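PDB 4UPK: phosphonate monoester hydrolase from Ruegeria pomeroyi, which is a hydrolase of the sulfatase family, in the alkaline phosphatase clan, with a mixed sheet flanked by helices and four copies in the assembly. Local coordinates for residues A[138-141]-A[142-146]; A[167-170]-A[171-174]; A[223-226]-A[227-230]; A[397-401]-A[402-406]; A[517-520]-A[521-524]. One frame throughout, in Å; residues are numbered along the deposited sequence.

How the interactions relate
All five contacts are local and only partly buried, 22 to 27 Å from the chain's centre, and they differ in what they finish. Interaction 2 starts helix 169-177 and interaction 4 ends helix 394-402 in a Schellman motif with apolar side-chain packing. Interaction 3 spans the end of helix 213-224, while interactions 1 and 5 are loop turns braced by aspartates and waters. Interactions 2 and 3, about 9 Å apart at nearest atoms within one chain, meet across a subunit boundary, each on the second subunit's copy of the other. Interaction 1 touches the second and third subunits and interaction 5 the third; no other chain touches interaction 4.

Interaction 1 of 5, residues A[138-141]-A[142-146]; sequences RAYD and ANDPA
Tyr140 lays its ring against Asp144 and Ala146, spanning a bend in the loop between strands 125-127 and 158-162. Its CG stands beside the backbone N and opposite the carbonyl carbon (chi1 -68°), and with CB already directed at the following residues this brings the CD2-CE2 side of the ring to them. Ala146 CB lies over one face, displaced toward the rim: it is 3.6 Å from Tyr140 CE2 and 3.9 Å from the ring centroid, a CH-pi contact. The Asp144 carboxylate comes to the neighbouring corner, with Asp144 CG 3.5 Å from Tyr140 CD2 and the two planes inclined by 65°; its OD2 reaches the ring edge in plane.

The backbone between them is a type I beta turn from Asp141 to Asp144, closed by Asp144 N donating to Asp141 O at 3.0 Å. Asp141 extends its carboxylate away from its own N (chi1 170°), alongside Asn143, and OD2 receives a weak bond from Asn143 N at 3.3 Å. A water joins Asp141 OD1 to Ala142 N. Asp144 OD1 uses its anti lone pair to accept from Ala146 N at 3.2 Å, an Asx turn leading into the 3-10 segment that starts at Pro145. The same OD1 forms a salt bridge with Arg119 of the second subunit, while OD2 accepts a hydrogen bond from a second water, which in turn accepts from Asp141 N. Asn143 ND2 donates to Lys120 O of the second subunit.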
# COMPACT_ATOMS: atom_id res chain seq x y z
N ARG A 138 -2.72 3.61 -10.78
CA ARG A 138 -2.57 2.53 -9.80
C ARG A 138 -2.97 2.99 -8.37
O ARG A 138 -3.31 2.15 -7.54
CB ARG A 138 -1.13 1.98 -9.81
CG ARG A 138 -0.66 1.47 -11.17
CD ARG A 138 0.83 1.15 -11.23
NE ARG A 138 1.66 2.30 -10.87
CZ ARG A 138 2.94 2.24 -10.54
NH1 ARG A 138 3.59 1.07 -10.54
NH2 ARG A 138 3.60 3.34 -10.19
N ALA A 139 -2.92 4.31 -8.10
CA ALA A 139 -3.23 4.90 -6.79
C ALA A 139 -4.68 5.37 -6.61
O ALA A 139 -5.06 5.75 -5.49
CB ALA A 139 -2.29 6.05 -6.52
N TYR A 140 -5.49 5.35 -7.69
CA TYR A 140 -6.88 5.83 -7.65
C TYR A 140 -7.89 4.88 -8.30
O TYR A 140 -7.53 4.07 -9.15
CB TYR A 140 -6.98 7.18 -8.38
CG TYR A 140 -6.30 8.34 -7.69
CD1 TYR A 140 -4.96 8.63 -7.96
CD2 TYR A 140 -7.01 9.21 -6.88
CE1 TYR A 140 -4.33 9.73 -7.37
CE2 TYR A 140 -6.40 10.32 -6.29
CZ TYR A 140 -5.06 10.58 -6.55
OH TYR A 140 -4.45 11.66 -5.97
N ASP A 141 -9.20 5.05 -7.95
CA ASP A 141 -10.32 4.33 -8.58
C ASP A 141 -10.37 4.82 -10.04
O ASP A 141 -10.10 6.00 -10.28
CB ASP A 141 -11.66 4.63 -7.86
CG ASP A 141 -12.89 4.12 -8.59
OD1 ASP A 141 -13.00 2.89 -8.81
OD2 ASP A 141 -13.74 4.96 -8.96
N ALA A 142 -10.69 3.92 -11.00
CA ALA A 142 -10.78 4.23 -12.44
C ALA A 142 -11.61 5.48 -12.77
O ALA A 142 -11.20 6.25 -13.64
CB ALA A 142 -11.33 3.02 -13.20
N ASN A 143 -12.74 5.69 -12.04
CA ASN A 143 -13.66 6.82 -12.20
C ASN A 143 -13.35 8.09 -11.34
O ASN A 143 -14.13 9.04 -11.33
CB ASN A 143 -15.12 6.35 -12.03
CG ASN A 143 -16.15 7.33 -12.58
OD1 ASN A 143 -15.93 7.99 -13.61
ND2 ASN A 143 -17.28 7.47 -11.89
N ASP A 144 -12.21 8.12 -10.64
CA ASP A 144 -11.79 9.25 -9.81
C ASP A 144 -11.59 10.56 -10.63
O ASP A 144 -10.94 10.51 -11.68
CB ASP A 144 -10.49 8.91 -9.06
CG ASP A 144 -10.32 9.67 -7.77
OD1 ASP A 144 -9.97 10.87 -7.83
OD2 ASP A 144 -10.53 9.06 -6.68
N PRO A 145 -12.07 11.73 -10.12
CA PRO A 145 -11.84 13.01 -10.83
C PRO A 145 -10.35 13.29 -11.12
O PRO A 145 -10.04 13.81 -12.18
CB PRO A 145 -12.43 14.06 -9.89
CG PRO A 145 -13.40 13.32 -9.03
CD PRO A 145 -12.86 11.95 -8.88
N ALA A 146 -9.45 12.91 -10.18
CA ALA A 146 -7.99 13.05 -10.25
C ALA A 146 -7.36 12.42 -11.50
O ALA A 146 -6.25 12.83 -11.89
CB ALA A 146 -7.35 12.45 -9.01
O HOH W 1 -9.70 6.81 -5.87
O HOH W 2 -10.87 1.16 -10.43

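Interaction 2 of 5, residues A[167-170]-A[171-174]; sequences MSYP and WQSH
Gln172 reaches back to Met167 and Ser168 in the first turn of helix 169-177, where Ser168 holds the N-cap position without making a capping bond through its own side chain. Glu162 takes up the backbone N-H groups of Ser168 and Tyr169 instead.

Pro170 suits this turn because its ring nitrogen has no hydrogen and none is needed so early in a helix. Its carbonyl O accepts from His174 N at 3.0 Å, and its ring packs on Phe216 of helix 213-224 and on Asn224 of the second subunit.

Trp171 points its indole away from the turn, CG opposite the backbone N (chi1 -177°). Ser168 CB meets the edge of the ring near its plane, with 4.3 Å between Ser168 CB and Trp171 CB, and NE1 finds its partner in Asp211 O.

Gln172 is held twice: its backbone N reaches Ser168 O at 2.8 Å, and its side chain runs alongside Tyr169, the amide almost perpendicular to that ring (86°). Met167 CE lies over one face of the same ring, toward its rim. The amide ends with Gln172 NE2 donating to Met167 O at 2.9 Å, the acceptor lying in the amide plane.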
# COMPACT_ATOMS: atom_id res chain seq x y z
N MET A 167 -9.53 25.18 -15.69
CA MET A 167 -10.56 25.20 -14.64
C MET A 167 -10.81 26.61 -14.06
O MET A 167 -11.70 27.33 -14.57
CB MET A 167 -10.23 24.17 -13.56
CG MET A 167 -11.41 23.81 -12.73
SD MET A 167 -11.06 22.40 -11.69
CE MET A 167 -12.57 22.33 -10.75
N SER A 168 -10.03 27.01 -13.02
CA SER A 168 -10.10 28.32 -12.36
C SER A 168 -11.51 28.67 -11.86
O SER A 168 -11.99 29.79 -12.10
CB SER A 168 -9.52 29.43 -13.25
OG SER A 168 -8.12 29.22 -13.40
N TYR A 169 -12.17 27.71 -11.17
CA TYR A 169 -13.52 27.89 -10.62
C TYR A 169 -13.64 29.07 -9.65
O TYR A 169 -14.54 29.87 -9.85
CB TYR A 169 -14.14 26.57 -10.12
CG TYR A 169 -14.68 25.68 -11.23
CD1 TYR A 169 -14.32 25.89 -12.56
CD2 TYR A 169 -15.53 24.61 -10.94
CE1 TYR A 169 -14.77 25.04 -13.57
CE2 TYR A 169 -16.01 23.78 -11.96
CZ TYR A 169 -15.62 23.99 -13.27
OH TYR A 169 -16.09 23.18 -14.27
N PRO A 170 -12.70 29.26 -8.67
CA PRO A 170 -12.76 30.46 -7.81
C PRO A 170 -12.74 31.77 -8.63
O PRO A 170 -13.55 32.65 -8.36
CB PRO A 170 -11.50 30.32 -6.93
CG PRO A 170 -11.24 28.85 -6.88
CD PRO A 170 -11.56 28.40 -8.27
N TRP A 171 -11.82 31.89 -9.63
CA TRP A 171 -11.73 33.08 -10.48
C TRP A 171 -12.96 33.25 -11.37
O TRP A 171 -13.46 34.37 -11.49
CB TRP A 171 -10.42 33.13 -11.30
CG TRP A 171 -10.28 34.38 -12.13
CD1 TRP A 171 -10.39 35.67 -11.69
CD2 TRP A 171 -10.07 34.46 -13.55
NE1 TRP A 171 -10.22 36.54 -12.73
CE2 TRP A 171 -10.04 35.83 -13.89
CE3 TRP A 171 -9.90 33.50 -14.57
CZ2 TRP A 171 -9.83 36.27 -15.20
CZ3 TRP A 171 -9.69 33.94 -15.87
CH2 TRP A 171 -9.64 35.31 -16.17
N GLN A 172 -13.49 32.15 -11.94
CA GLN A 172 -14.71 32.18 -12.77
C GLN A 172 -15.89 32.64 -11.96
O GLN A 172 -16.74 33.36 -12.50
CB GLN A 172 -15.02 30.82 -13.41
CG GLN A 172 -14.12 30.44 -14.61
CD GLN A 172 -14.81 29.39 -15.46
OE1 GLN A 172 -15.89 29.62 -16.03
NE2 GLN A 172 -14.19 28.24 -15.62
N SER A 173 -15.97 32.22 -10.68
CA SER A 173 -17.06 32.60 -9.77
C SER A 173 -16.93 34.08 -9.34
O SER A 173 -17.93 34.77 -9.30
CB SER A 173 -17.13 31.67 -8.57
OG SER A 173 -17.33 30.34 -9.01
N HIS A 174 -15.70 34.56 -9.13
CA HIS A 174 -15.40 35.97 -8.83
C HIS A 174 -15.96 36.84 -9.98
O HIS A 174 -16.66 37.82 -9.73
CB HIS A 174 -13.87 36.17 -8.68
CG HIS A 174 -13.46 37.59 -8.39
ND1 HIS A 174 -12.78 38.35 -9.31
CD2 HIS A 174 -13.72 38.35 -7.30
CE1 HIS A 174 -12.60 39.53 -8.74
NE2 HIS A 174 -13.17 39.58 -7.54

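Interaction 3 of 5, residues A[223-226]-A[227-230]; sequences ANMP and AWAG
Ala227 follows Pro226 directly, its CB touching Pro226 C. Its N is 3.1 Å from Met225 O, but the angle is too poor for a hydrogen bond; that N-H goes to Ser173 OG of the second subunit.

Trp228 carries most of the side-chain contact. Its N donates to Met225 O at 2.8 Å. The indole presents CD1 to two neighbours. Asn224 O lies at the ring edge, in plane, 3.5 Å from Trp228 CD1, while Met225 CE is equally near, at 3.5 Å from the same CD1, but approaches obliquely. The methionine gets there by bending twice, at chi2 (-64°) and chi3 (97°), which turns the methyl back after CB has set off away from these residues. Its sulfur, Met225 SD, stands 5.0 Å from the centroid of the five-membered ring and 45° off the ring normal, an oblique Met-aromatic contact. Tyr169 of the second subunit meets the same indole edge-to-face.

Ala229 adds a weak bond from its N to Pro226 O at 3.4 Å, and Ala229 CB touches that oxygen too, also at 3.4 Å.

The turn at the end of helix 213-224 thus has one good backbone bond and one weak one. Beside them the Met225 methyl and Asn224 O, one apolar and one polar, both meet CD1 and probably restrict the indole's rotation, and the neighbouring subunit supplies further partners.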
# COMPACT_ATOMS: atom_id res chain seq x y z
N ALA A 223 -5.32 37.08 1.14
CA ALA A 223 -6.52 36.83 1.95
C ALA A 223 -6.29 35.63 2.88
O ALA A 223 -7.06 35.42 3.81
CB ALA A 223 -7.72 36.55 1.04
N ASN A 224 -5.24 34.82 2.61
CA ASN A 224 -4.97 33.60 3.35
C ASN A 224 -3.67 33.54 4.14
O ASN A 224 -3.60 32.81 5.13
CB ASN A 224 -5.09 32.40 2.42
CG ASN A 224 -6.51 32.06 2.05
OD1 ASN A 224 -7.26 31.47 2.83
ND2 ASN A 224 -6.88 32.41 0.84
N MET A 225 -2.66 34.31 3.72
CA MET A 225 -1.37 34.32 4.42
C MET A 225 -1.28 35.02 5.78
O MET A 225 -0.53 34.50 6.61
CB MET A 225 -0.19 34.68 3.49
CG MET A 225 0.10 33.60 2.44
SD MET A 225 0.65 31.99 3.08
CE MET A 225 -0.83 31.15 3.06
N PRO A 226 -2.02 36.13 6.08
CA PRO A 226 -1.89 36.79 7.40
C PRO A 226 -1.89 35.93 8.66
O PRO A 226 -1.07 36.16 9.54
CB PRO A 226 -3.04 37.82 7.39
CG PRO A 226 -3.15 38.18 5.97
CD PRO A 226 -2.93 36.90 5.20
N ALA A 227 -2.79 34.95 8.75
CA ALA A 227 -2.89 34.05 9.92
C ALA A 227 -1.71 33.03 10.00
O ALA A 227 -1.46 32.48 11.09
CB ALA A 227 -4.22 33.33 9.92
N TRP A 228 -0.94 32.84 8.89
CA TRP A 228 0.21 31.93 8.85
C TRP A 228 1.47 32.55 9.44
O TRP A 228 2.41 31.82 9.77
CB TRP A 228 0.48 31.37 7.43
CG TRP A 228 -0.38 30.18 7.10
CD1 TRP A 228 -1.55 30.20 6.39
CD2 TRP A 228 -0.21 28.84 7.56
NE1 TRP A 228 -2.10 28.93 6.35
CE2 TRP A 228 -1.28 28.07 7.05
CE3 TRP A 228 0.79 28.18 8.32
CZ2 TRP A 228 -1.40 26.70 7.27
CZ3 TRP A 228 0.65 26.82 8.56
CH2 TRP A 228 -0.43 26.09 8.05
N ALA A 229 1.50 33.89 9.57
CA ALA A 229 2.63 34.66 10.11
C ALA A 229 2.97 34.21 11.52
O ALA A 229 2.08 33.96 12.34
CB ALA A 229 2.32 36.16 10.07
N GLY A 230 4.27 34.04 11.78
CA GLY A 230 4.76 33.57 13.07
C GLY A 230 5.14 32.11 13.05
O GLY A 230 6.17 31.72 13.60

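Interaction 4 of 5, residues A[397-401]-A[402-406]; sequences TILDW and VGQEI
Leu399 lies between Gln404 and Ile406 where the chain doubles back at the end of helix 394-402. Its CG stands beside the backbone N (chi1 -63°), and the branches divide the work. Leu399 CD2 meets Gln404 CB at 4.1 Å, the two side chains slanting across each other, while CD1 faces the backbone of Glu405 and Ile406. Lower on the same side chain, Leu399 CB is 3.9 Å from Ile406 CG1, the Ile406 branch that also stands beside its own backbone N.

On another side of the helix end, Trp401 and Val402 cross at about a right angle. Val402 CG1 comes to the indole edge near its plane, 3.7 Å from Trp401 CE3. The other methyl, CG2, is wedged between its own backbone N and carbonyl carbon, and Val402 CG2 comes within 3.3 Å of Leu399 O.

The reversal between these groups is a Schellman motif. Gly403 leaves helical angles with a positive phi of 83°; Gly403 N donates to Asp400 O at 3.0 Å, and Gln404 N to Leu399 O at 2.8 Å. The Asp400 side chain turns elsewhere, to Arg416 and Ser414. Beyond these residues, Val402 packs on Met118 of helix 114-120 and Val36 of strand 35-41.

Two kinds of chemistry therefore meet here: backbone N-H groups satisfy the carbonyls of Ile398, Leu399 and Asp400, and the departing chain lies along Leu399, consistent with apolar packing supporting the reversal.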
# COMPACT_ATOMS: atom_id res chain seq x y z
N THR A 397 17.77 22.55 -3.06
CA THR A 397 18.15 23.81 -2.43
C THR A 397 17.23 24.10 -1.21
O THR A 397 17.73 24.44 -0.13
CB THR A 397 18.13 24.94 -3.45
OG1 THR A 397 18.96 24.60 -4.56
CG2 THR A 397 18.58 26.28 -2.86
N ILE A 398 15.91 23.93 -1.40
CA ILE A 398 14.89 24.17 -0.38
C ILE A 398 15.08 23.22 0.78
O ILE A 398 15.18 23.68 1.92
CB ILE A 398 13.43 24.13 -0.97
CG1 ILE A 398 13.23 25.21 -2.07
CG2 ILE A 398 12.38 24.26 0.14
CD1 ILE A 398 12.14 24.86 -3.12
N LEU A 399 15.17 21.89 0.50
CA LEU A 399 15.37 20.85 1.52
C LEU A 399 16.62 21.07 2.34
O LEU A 399 16.58 20.96 3.57
CB LEU A 399 15.35 19.42 0.91
CG LEU A 399 14.02 18.97 0.26
CD1 LEU A 399 14.15 17.56 -0.28
CD2 LEU A 399 12.81 19.11 1.23
N ASP A 400 17.74 21.41 1.67
CA ASP A 400 19.02 21.71 2.31
C ASP A 400 18.82 22.85 3.31
O ASP A 400 19.11 22.69 4.49
CB ASP A 400 20.06 22.06 1.23
CG ASP A 400 21.47 22.39 1.69
OD1 ASP A 400 21.74 22.30 2.91
OD2 ASP A 400 22.31 22.74 0.82
N TRP A 401 18.24 23.99 2.83
CA TRP A 401 17.99 25.18 3.63
C TRP A 401 17.11 24.94 4.88
O TRP A 401 17.39 25.52 5.92
CB TRP A 401 17.46 26.32 2.74
CG TRP A 401 17.38 27.64 3.44
CD1 TRP A 401 18.37 28.57 3.56
CD2 TRP A 401 16.23 28.19 4.10
NE1 TRP A 401 17.91 29.66 4.26
CE2 TRP A 401 16.60 29.45 4.61
CE3 TRP A 401 14.91 27.73 4.32
CZ2 TRP A 401 15.70 30.27 5.31
CZ3 TRP A 401 14.03 28.54 5.02
CH2 TRP A 401 14.42 29.80 5.50
N VAL A 402 16.08 24.07 4.78
CA VAL A 402 15.21 23.73 5.92
C VAL A 402 15.85 22.66 6.83
O VAL A 402 15.38 22.43 7.96
CB VAL A 402 13.74 23.38 5.51
CG1 VAL A 402 13.11 24.48 4.67
CG2 VAL A 402 13.65 22.04 4.78
N GLY A 403 16.90 22.00 6.33
CA GLY A 403 17.63 20.96 7.04
C GLY A 403 16.98 19.60 6.95
O GLY A 403 17.07 18.81 7.89
N GLN A 404 16.29 19.32 5.83
CA GLN A 404 15.60 18.05 5.56
C GLN A 404 16.42 17.23 4.57
O GLN A 404 16.93 17.79 3.60
CB GLN A 404 14.18 18.32 5.02
CG GLN A 404 13.33 17.09 4.77
CD GLN A 404 13.11 16.21 6.00
OE1 GLN A 404 12.87 16.69 7.12
NE2 GLN A 404 13.15 14.89 5.80
N GLU A 405 16.54 15.91 4.83
CA GLU A 405 17.28 14.95 4.01
C GLU A 405 16.80 15.00 2.57
O GLU A 405 15.59 15.00 2.31
CB GLU A 405 17.09 13.53 4.57
CG GLU A 405 18.02 12.49 3.96
CD GLU A 405 17.85 11.06 4.42
OE1 GLU A 405 17.19 10.82 5.46
OE2 GLU A 405 18.40 10.16 3.74
N ILE A 406 17.76 15.07 1.63
CA ILE A 406 17.42 15.07 0.21
C ILE A 406 17.42 13.59 -0.22
O ILE A 406 18.44 12.91 -0.05
CB ILE A 406 18.38 15.94 -0.67
CG1 ILE A 406 18.52 17.39 -0.15
CG2 ILE A 406 17.92 15.90 -2.14
CD1 ILE A 406 19.79 18.11 -0.61

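Interaction 5 of 5, residues A[517-520]-A[521-524]; sequences MDHT and LSLC
Ser522 folds back onto Asp518 and His519, placing its hydroxyl against the start of a tight loop after helix 499-515. At the beginning of that loop, Met517 O accepts from His519 ND1 at 2.6 Å, the acceptor tilted slightly from the imidazole plane, which helps fix the rotation of the ring.

Asp518 comes next. Its OD1 is gripped by two donors: Thr520 N at 3.1 Å, nearly in line with the C-O bond, and Thr520 OG1 at 2.6 Å on the syn lone pair. The first of these makes an Asx turn. OD2 pairs with Arg108 of the third subunit. The backbone Asp518 O receives a weak bond from Ser522 OG at 3.5 Å and another bond from Arg99 NE of the third subunit, and a water donates to that same oxygen while accepting from Leu521 N at 2.7 Å.

His519 meets two side chains of the type I beta turn 521-524, which delivers the chain into the short hairpin of strands 524-527 and 530-533. Ser522 OG sits over one face toward the rim, 3.8 Å from His519 CG, and Leu523 CD1 lies at the edge in plane, 3.7 Å from His519 CD2. The far nitrogen, NE2, bonds to Ser455 of the third subunit. A second water bridges His519 O and Leu523 N.

Thr520 holds OG1 beside its backbone N (chi1 -54°), which lets hydroxyl and N-H converge on the one carboxylate oxygen.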
# COMPACT_ATOMS: atom_id res chain seq x y z
N MET A 517 21.02 7.59 -14.11
CA MET A 517 19.95 6.60 -14.19
C MET A 517 19.20 6.66 -12.86
O MET A 517 19.69 7.32 -11.94
CB MET A 517 20.49 5.20 -14.45
CG MET A 517 20.78 4.94 -15.90
SD MET A 517 21.30 3.24 -16.14
CE MET A 517 23.00 3.38 -15.83
N ASP A 518 18.01 6.02 -12.75
CA ASP A 518 17.19 6.06 -11.54
C ASP A 518 17.93 5.66 -10.24
O ASP A 518 18.29 4.50 -10.07
CB ASP A 518 15.89 5.24 -11.72
CG ASP A 518 14.76 5.62 -10.78
OD1 ASP A 518 15.05 6.07 -9.64
OD2 ASP A 518 13.59 5.46 -11.16
N HIS A 519 18.14 6.64 -9.33
CA HIS A 519 18.86 6.44 -8.05
C HIS A 519 17.97 6.15 -6.82
O HIS A 519 18.49 6.16 -5.69
CB HIS A 519 19.78 7.64 -7.76
CG HIS A 519 21.10 7.61 -8.46
ND1 HIS A 519 21.19 7.76 -9.83
CD2 HIS A 519 22.34 7.50 -7.95
CE1 HIS A 519 22.48 7.74 -10.11
NE2 HIS A 519 23.21 7.54 -9.01
N THR A 520 16.66 5.87 -7.02
CA THR A 520 15.71 5.56 -5.93
C THR A 520 16.27 4.50 -4.95
O THR A 520 16.26 4.75 -3.75
CB THR A 520 14.31 5.24 -6.48
OG1 THR A 520 13.89 6.32 -7.31
CG2 THR A 520 13.26 5.04 -5.38
N LEU A 521 16.77 3.36 -5.47
CA LEU A 521 17.31 2.26 -4.68
C LEU A 521 18.70 1.77 -5.12
O LEU A 521 19.27 0.91 -4.45
CB LEU A 521 16.33 1.06 -4.66
CG LEU A 521 14.92 1.28 -4.09
CD1 LEU A 521 13.97 0.20 -4.61
CD2 LEU A 521 14.93 1.30 -2.59
N SER A 522 19.28 2.34 -6.22
CA SER A 522 20.59 1.91 -6.74
C SER A 522 21.81 2.14 -5.82
O SER A 522 22.86 1.56 -6.06
CB SER A 522 20.84 2.44 -8.14
OG SER A 522 21.09 3.84 -8.16
N LEU A 523 21.66 2.98 -4.78
CA LEU A 523 22.71 3.25 -3.80
C LEU A 523 22.44 2.58 -2.47
O LEU A 523 23.22 2.72 -1.53
CB LEU A 523 22.99 4.76 -3.64
CG LEU A 523 23.58 5.47 -4.86
CD1 LEU A 523 23.71 6.93 -4.60
CD2 LEU A 523 24.93 4.86 -5.28
N CYS A 524 21.34 1.82 -2.39
CA CYS A 524 20.98 1.01 -1.23
C CYS A 524 21.64 -0.37 -1.43
O CYS A 524 21.84 -0.79 -2.58
CB CYS A 524 19.46 0.90 -1.06
SG CYS A 524 18.94 0.00 0.42
O HOH W 3 16.96 2.87 -8.16
O HOH W 4 19.38 4.90 -3.63